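Local structure of putative NAD(P)H-flavin oxidoreductase (Streptococcus pyogenes serotype M1, 2HAY) at residues A82-H93 against L189-L200. The protein binds flavin mononucleotide and, as a member of the nitroreductase family, probably acts as an NAD(P)H-dependent flavin oxidoreductase. Numbering follows the deposited sequence. Where two conformers were deposited one is given.
Sequences ASHFILLIAEKH and LEKEGIASMLSL
H84–E91 and E192–L200 pair as antiparallel strands whose axes approach to 4.4 Å with their directions 138° apart, and H84, I86, L88 and A90 make the hydrogen-bonded pairs. A classic beta bulge interrupts the register where A195 and S196 both face L88: L88 O accepts a bond from A195 N at 2.7 Å and a weak one from S196 N. Beyond it the pairing resumes, G193 and A90 bonding to each other in both directions.

On the face carrying F85, L87 and I89, selenomethionine M197 makes a Met-aromatic contact: its SE lies in the plane of the F85 ring, at the edge, 3.5 Å from CE1. L87 lies side by side with M197, and L87 CD2 touches I194 CD1. At I89, chi1 of -50° sets CG1 beside the backbone N and leaves CG2 against E192, 3.6 Å from E192 CG; E192 OE1 forms a salt bridge with R55 NE, and OE2 accepts a hydrogen bond from the backbone N of D188. On the other face, I86 CD1 meets L200 CD1 at 3.7 Å, and both methyls and CB of L88 lie against S196 OG, L88 CD1 nearest at 3.6 Å; helix 137-162 packs against L88 and L198 here.

Past the strands, K92 is extended beyond CG, and its NZ donates to L189 O at 2.6 Å, linking the loop after one strand to the loop before the other; a water joins K92 O and K191 O.

F85 and L87 also bond through their backbones to strand 54-59, and M197 to strand 165-169, so this pair forms the two inner strands of the chain's antiparallel sheet, in the order 54-59, 84-91, 192-201, 165-169, as in the nitroreductase family, with the side chain of S196 about 6 Å from the bound FMN.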
ATOM      1  N   ALA B  82      10.565  -3.972  20.036  1.00 27.03           N
ATOM      2  CA  ALA B  82       9.859  -4.851  19.107  1.00 27.43           C
ATOM      3  C   ALA B  82      10.559  -6.194  19.014  1.00 27.51           C
ATOM      4  O   ALA B  82      11.766  -6.280  19.172  1.00 26.84           O
ATOM      5  CB  ALA B  82       9.734  -4.207  17.719  1.00 27.54           C
ATOM      6  N   SER B  83       9.782  -7.251  18.819  1.00 27.80           N
ATOM      7  CA  SER B  83      10.332  -8.579  18.588  1.00 27.84           C
ATOM      8  C   SER B  83      11.112  -8.639  17.258  1.00 28.44           C
ATOM      9  O   SER B  83      12.255  -9.095  17.214  1.00 28.16           O
ATOM     10  CB  SER B  83       9.194  -9.585  18.578  1.00 27.11           C
ATOM     11  OG  SER B  83       9.618 -10.785  18.005  1.00 28.25           O
ATOM     12  N   HIS B  84      10.473  -8.207  16.165  1.00 29.64           N
ATOM     13  CA  HIS B  84      11.135  -8.142  14.862  1.00 30.24           C
ATOM     14  C   HIS B  84      10.904  -6.799  14.219  1.00 30.37           C
ATOM     15  O   HIS B  84       9.908  -6.120  14.479  1.00 30.84           O
ATOM     16  CB  HIS B  84      10.651  -9.235  13.924  1.00 29.90           C
ATOM     17  CG  HIS B  84      11.163 -10.600  14.259  1.00 31.49           C
ATOM     18  ND1 HIS B  84      10.554 -11.416  15.183  1.00 32.49           N
ATOM     19  CD2 HIS B  84      12.210 -11.309  13.768  1.00 32.93           C
ATOM     20  CE1 HIS B  84      11.198 -12.566  15.256  1.00 31.98           C
ATOM     21  NE2 HIS B  84      12.211 -12.527  14.413  1.00 33.27           N
ATOM     22  N   PHE B  85      11.833  -6.430  13.352  1.00 30.45           N
ATOM     23  CA  PHE B  85      11.794  -5.153  12.682  1.00 29.88           C
ATOM     24  C   PHE B  85      12.082  -5.420  11.226  1.00 29.65           C
ATOM     25  O   PHE B  85      13.095  -6.044  10.901  1.00 29.67           O
ATOM     26  CB  PHE B  85      12.860  -4.244  13.273  1.00 30.32           C
ATOM     27  CG  PHE B  85      12.459  -2.821  13.319  1.00 29.96           C
ATOM     28  CD1 PHE B  85      12.691  -1.994  12.235  1.00 30.96           C
ATOM     29  CD2 PHE B  85      11.858  -2.299  14.453  1.00 30.94           C
ATOM     30  CE1 PHE B  85      12.312  -0.665  12.270  1.00 31.85           C
ATOM     31  CE2 PHE B  85      11.472  -0.963  14.498  1.00 31.28           C
ATOM     32  CZ  PHE B  85      11.697  -0.149  13.411  1.00 29.82           C
ATOM     33  N   ILE B  86      11.184  -4.977  10.349  1.00 28.65           N
ATOM     34  CA  ILE B  86      11.307  -5.274   8.914  1.00 28.99           C
ATOM     35  C   ILE B  86      11.491  -4.009   8.103  1.00 28.55           C
ATOM     36  O   ILE B  86      10.725  -3.061   8.250  1.00 28.95           O
ATOM     37  CB  ILE B  86      10.073  -6.044   8.379  1.00 28.92           C
ATOM     38  CG1 ILE B  86      10.044  -7.463   8.984  1.00 30.14           C
ATOM     39  CG2 ILE B  86      10.069  -6.083   6.857  1.00 28.41           C
ATOM     40  CD1 ILE B  86       8.824  -8.288   8.580  1.00 29.84           C
ATOM     41  N   LEU B  87      12.507  -4.007   7.242  1.00 27.81           N
ATOM     42  CA  LEU B  87      12.754  -2.896   6.332  1.00 27.30           C
ATOM     43  C   LEU B  87      12.138  -3.206   4.993  1.00 26.34           C
ATOM     44  O   LEU B  87      12.419  -4.259   4.430  1.00 26.53           O
ATOM     45  CB  LEU B  87      14.278  -2.663   6.148  1.00 26.61           C
ATOM     46  CG  LEU B  87      15.128  -2.636   7.414  1.00 27.34           C
ATOM     47  CD1 LEU B  87      16.599  -2.473   7.025  1.00 26.68           C
ATOM     48  CD2 LEU B  87      14.688  -1.513   8.354  1.00 25.59           C
ATOM     49  N   LEU B  88      11.313  -2.285   4.491  1.00 25.93           N
ATOM     50  CA  LEU B  88      10.681  -2.434   3.161  1.00 26.09           C
ATOM     51  C   LEU B  88      11.507  -1.612   2.188  1.00 25.80           C
ATOM     52  O   LEU B  88      11.649  -0.396   2.346  1.00 25.74           O
ATOM     53  CB  LEU B  88       9.219  -1.974   3.178  1.00 24.41           C
ATOM     54  CG  LEU B  88       8.250  -2.814   4.007  1.00 24.51           C
ATOM     55  CD1 LEU B  88       8.349  -2.503   5.534  1.00 21.13           C
ATOM     56  CD2 LEU B  88       6.847  -2.605   3.490  1.00 21.72           C
ATOM     57  N   ILE B  89      12.121  -2.299   1.228  1.00 26.36           N
ATOM     58  CA  ILE B  89      13.074  -1.685   0.293  1.00 25.77           C
ATOM     59  C   ILE B  89      12.459  -1.664  -1.100  1.00 26.14           C
ATOM     60  O   ILE B  89      11.891  -2.689  -1.544  1.00 26.07           O
ATOM     61  CB  ILE B  89      14.422  -2.491   0.256  1.00 26.70           C
ATOM     62  CG1 ILE B  89      14.991  -2.775   1.655  1.00 26.28           C
ATOM     63  CG2 ILE B  89      15.472  -1.845  -0.692  1.00 26.00           C
ATOM     64  CD1 ILE B  89      15.155  -1.572   2.565  1.00 28.11           C
ATOM     65  N   ALA B  90      12.526  -0.514  -1.784  1.00 25.70           N
ATOM     66  CA  ALA B  90      12.044  -0.437  -3.179  1.00 25.34           C
ATOM     67  C   ALA B  90      13.173  -0.199  -4.213  1.00 26.02           C
ATOM     68  O   ALA B  90      14.164   0.489  -3.913  1.00 24.53           O
ATOM     69  CB  ALA B  90      10.969   0.617  -3.310  1.00 24.98           C
ATOM     70  N   GLU B  91      13.000  -0.741  -5.427  1.00 26.06           N
ATOM     71  CA  GLU B  91      13.984  -0.582  -6.524  1.00 27.99           C
ATOM     72  C   GLU B  91      13.974   0.834  -7.118  1.00 26.47           C
ATOM     73  O   GLU B  91      12.902   1.419  -7.294  1.00 26.22           O
ATOM     74  CB  GLU B  91      13.660  -1.542  -7.656  1.00 28.04           C
ATOM     75  CG  GLU B  91      14.489  -2.771  -7.689  1.00 32.21           C
ATOM     76  CD  GLU B  91      13.978  -3.851  -8.675  1.00 33.63           C
ATOM     77  OE1 GLU B  91      13.396  -3.505  -9.726  1.00 40.57           O
ATOM     78  OE2 GLU B  91      14.171  -5.065  -8.387  1.00 39.32           O
ATOM     79  N   LYS B  92      15.154   1.356  -7.439  1.00 24.65           N
ATOM     80  CA  LYS B  92      15.277   2.626  -8.165  1.00 25.00           C
ATOM     81  C   LYS B  92      15.363   2.352  -9.645  1.00 24.69           C
ATOM     82  O   LYS B  92      15.684   1.237 -10.065  1.00 23.89           O
ATOM     83  CB  LYS B  92      16.551   3.379  -7.735  1.00 24.87           C
ATOM     84  CG  LYS B  92      16.532   3.812  -6.261  1.00 24.85           C
ATOM     85  CD  LYS B  92      17.820   4.531  -5.909  1.00 26.76           C
ATOM     86  CE  LYS B  92      17.697   5.290  -4.569  1.00 27.39           C
ATOM     87  NZ  LYS B  92      19.047   5.817  -4.156  1.00 30.49           N
ATOM     88  N   HIS B  93      15.083   3.367 -10.438  1.00 25.28           N
ATOM     89  CA  HIS B  93      15.338   3.282 -11.878  1.00 26.26           C
ATOM     90  C   HIS B  93      14.594   2.179 -12.631  1.00 25.94           C
ATOM     91  O   HIS B  93      15.094   1.608 -13.604  1.00 25.21           O
ATOM     92  CB  HIS B  93      16.843   3.205 -12.117  1.00 25.78           C
ATOM     93  CG  HIS B  93      17.573   4.390 -11.581  1.00 28.24           C
ATOM     94  ND1 HIS B  93      17.384   5.668 -12.082  1.00 30.99           N
ATOM     95  CD2 HIS B  93      18.489   4.499 -10.592  1.00 26.40           C
ATOM     96  CE1 HIS B  93      18.164   6.509 -11.425  1.00 31.64           C
ATOM     97  NE2 HIS B  93      18.834   5.828 -10.508  1.00 31.41           N
ATOM     98  N   LEU B 189      22.624   1.405  -2.433  1.00 29.62           N
ATOM     99  CA  LEU B 189      21.981   2.715  -2.586  1.00 30.26           C
ATOM    100  C   LEU B 189      21.854   3.211  -4.037  1.00 29.46           C
ATOM    101  O   LEU B 189      21.015   4.066  -4.359  1.00 28.72           O
ATOM    102  CB  LEU B 189      22.715   3.775  -1.767  1.00 30.86           C
ATOM    103  CG  LEU B 189      21.903   4.623  -0.770  1.00 34.46           C
ATOM    104  CD1 LEU B 189      22.584   5.975  -0.479  1.00 32.52           C
ATOM    105  CD2 LEU B 189      20.395   4.784  -1.161  1.00 35.15           C
ATOM    106  N   GLU B 190      22.693   2.705  -4.918  1.00 29.19           N
ATOM    107  CA  GLU B 190      22.565   3.092  -6.325  1.00 29.21           C
ATOM    108  C   GLU B 190      21.400   2.363  -7.022  1.00 29.18           C
ATOM    109  O   GLU B 190      20.929   2.813  -8.057  1.00 30.28           O
ATOM    110  CB  GLU B 190      23.899   2.905  -7.067  1.00 29.90           C
ATOM    111  CG  GLU B 190      25.129   3.563  -6.376  1.00 31.05           C
ATOM    112  CD  GLU B 190      25.158   5.121  -6.412  1.00 34.62           C
ATOM    113  OE1 GLU B 190      26.036   5.695  -5.709  1.00 37.97           O
ATOM    114  OE2 GLU B 190      24.343   5.784  -7.125  1.00 33.64           O
ATOM    115  N   LYS B 191      20.935   1.258  -6.432  0.50 28.76           N
ATOM    116  CA  LYS B 191      19.907   0.416  -7.055  0.50 28.40           C
ATOM    117  C   LYS B 191      18.553   0.434  -6.340  0.50 27.65           C
ATOM    118  O   LYS B 191      17.560   0.022  -6.919  0.50 27.30           O
ATOM    119  CB  LYS B 191      20.394  -1.041  -7.167  0.50 28.42           C
ATOM    120  CG  LYS B 191      21.429  -1.283  -8.278  0.50 29.36           C
ATOM    121  CD  LYS B 191      22.008  -2.700  -8.217  0.50 28.59           C
ATOM    122  CE  LYS B 191      23.166  -2.861  -9.184  0.50 30.61           C
ATOM    123  NZ  LYS B 191      23.947  -4.104  -8.908  0.50 31.23           N
ATOM    124  N   GLU B 192      18.536   0.908  -5.094  1.00 27.17           N
ATOM    125  CA  GLU B 192      17.405   0.748  -4.174  1.00 27.14           C
ATOM    126  C   GLU B 192      17.479   1.732  -3.001  1.00 26.92           C
ATOM    127  O   GLU B 192      18.532   2.338  -2.723  1.00 26.39           O
ATOM    128  CB  GLU B 192      17.293  -0.699  -3.654  1.00 26.77           C
ATOM    129  CG  GLU B 192      18.377  -1.151  -2.681  1.00 27.04           C
ATOM    130  CD  GLU B 192      18.576  -2.674  -2.611  1.00 28.35           C
ATOM    131  OE1 GLU B 192      17.665  -3.479  -2.994  1.00 30.18           O
ATOM    132  OE2 GLU B 192      19.677  -3.074  -2.184  1.00 30.09           O
ATOM    133  N   GLY B 193      16.329   1.919  -2.361  1.00 26.38           N
ATOM    134  CA  GLY B 193      16.187   2.821  -1.220  1.00 26.50           C
ATOM    135  C   GLY B 193      15.074   2.321  -0.299  1.00 26.64           C
ATOM    136  O   GLY B 193      14.155   1.604  -0.713  1.00 26.70           O
ATOM    137  N   ILE B 194      15.170   2.672   0.965  1.00 26.67           N
ATOM    138  CA  ILE B 194      14.149   2.267   1.900  1.00 26.81           C
ATOM    139  C   ILE B 194      12.823   3.002   1.595  1.00 27.26           C
ATOM    140  O   ILE B 194      12.837   4.188   1.250  1.00 27.27           O
ATOM    141  CB  ILE B 194      14.635   2.469   3.382  1.00 27.45           C
ATOM    142  CG1 ILE B 194      13.677   1.759   4.360  1.00 26.69           C
ATOM    143  CG2 ILE B 194      14.872   3.969   3.722  1.00 24.29           C
ATOM    144  CD1 ILE B 194      14.265   1.560   5.760  1.00 27.51           C
ATOM    145  N   ALA B 195      11.707   2.274   1.709  1.00 27.06           N
ATOM    146  CA  ALA B 195      10.366   2.814   1.535  1.00 27.03           C
ATOM    147  C   ALA B 195       9.723   3.105   2.900  1.00 26.88           C
ATOM    148  O   ALA B 195       9.092   4.165   3.113  1.00 26.47           O
ATOM    149  CB  ALA B 195       9.513   1.828   0.726  1.00 27.13           C
ATOM    150  N   SER B 196       9.891   2.162   3.818  1.00 26.12           N
ATOM    151  CA  SER B 196       9.327   2.280   5.158  1.00 27.08           C
ATOM    152  C   SER B 196       9.910   1.184   6.085  1.00 26.86           C
ATOM    153  O   SER B 196      10.720   0.349   5.656  1.00 26.76           O
ATOM    154  CB  SER B 196       7.782   2.185   5.077  1.00 26.26           C
ATOM    155  OG  SER B 196       7.395   0.893   4.676  1.00 26.03           O
HETATM  156  N   MSE B 197       9.497   1.195   7.345  1.00 27.40           N
HETATM  157  CA  MSE B 197       9.831   0.127   8.276  1.00 28.90           C
HETATM  158  C   MSE B 197       8.543  -0.397   8.914  1.00 28.38           C
HETATM  159  O   MSE B 197       7.528   0.300   8.942  1.00 28.97           O
HETATM  160  CB  MSE B 197      10.755   0.653   9.384  1.00 29.58           C
HETATM  161  CG  MSE B 197      12.026   1.349   8.931  1.00 29.97           C
HETATM  162 SE   MSE B 197      12.896   2.268  10.475  0.55 32.40          SE
HETATM  163  CE  MSE B 197      14.271   3.204   9.530  1.00 29.74           C
ATOM    164  N   LEU B 198       8.592  -1.612   9.439  1.00 27.60           N
ATOM    165  CA  LEU B 198       7.466  -2.194  10.148  1.00 27.63           C
ATOM    166  C   LEU B 198       8.002  -2.879  11.408  1.00 27.64           C
ATOM    167  O   LEU B 198       8.811  -3.786  11.308  1.00 27.37           O
ATOM    168  CB  LEU B 198       6.764  -3.232   9.250  1.00 27.29           C
ATOM    169  CG  LEU B 198       5.559  -3.972   9.829  1.00 27.07           C
ATOM    170  CD1 LEU B 198       4.394  -2.996  10.099  1.00 23.95           C
ATOM    171  CD2 LEU B 198       5.150  -5.042   8.842  1.00 28.11           C
ATOM    172  N   SER B 199       7.576  -2.448  12.588  1.00 27.67           N
ATOM    173  CA  SER B 199       7.880  -3.221  13.800  1.00 27.49           C
ATOM    174  C   SER B 199       6.790  -4.251  14.058  1.00 27.37           C
ATOM    175  O   SER B 199       5.633  -4.015  13.761  1.00 27.07           O
ATOM    176  CB  SER B 199       8.042  -2.316  15.022  1.00 27.97           C
ATOM    177  OG  SER B 199       6.915  -1.483  15.167  1.00 26.91           O
ATOM    178  N   LEU B 200       7.178  -5.399  14.601  1.00 27.36           N
ATOM    179  CA  LEU B 200       6.233  -6.445  14.941  1.00 27.37           C
ATOM    180  C   LEU B 200       6.545  -6.992  16.352  1.00 27.35           C
ATOM    181  O   LEU B 200       7.700  -6.968  16.797  1.00 26.55           O
ATOM    182  CB  LEU B 200       6.251  -7.560  13.890  1.00 26.70           C
ATOM    183  CG  LEU B 200       6.190  -7.123  12.429  1.00 29.10           C
ATOM    184  CD1 LEU B 200       7.622  -7.102  11.837  1.00 31.17           C
ATOM    185  CD2 LEU B 200       5.326  -8.048  11.630  1.00 28.42           C
TER
HETATM  186  O   HOH W   1      17.650  -0.561  -9.580  1.00 35.31           O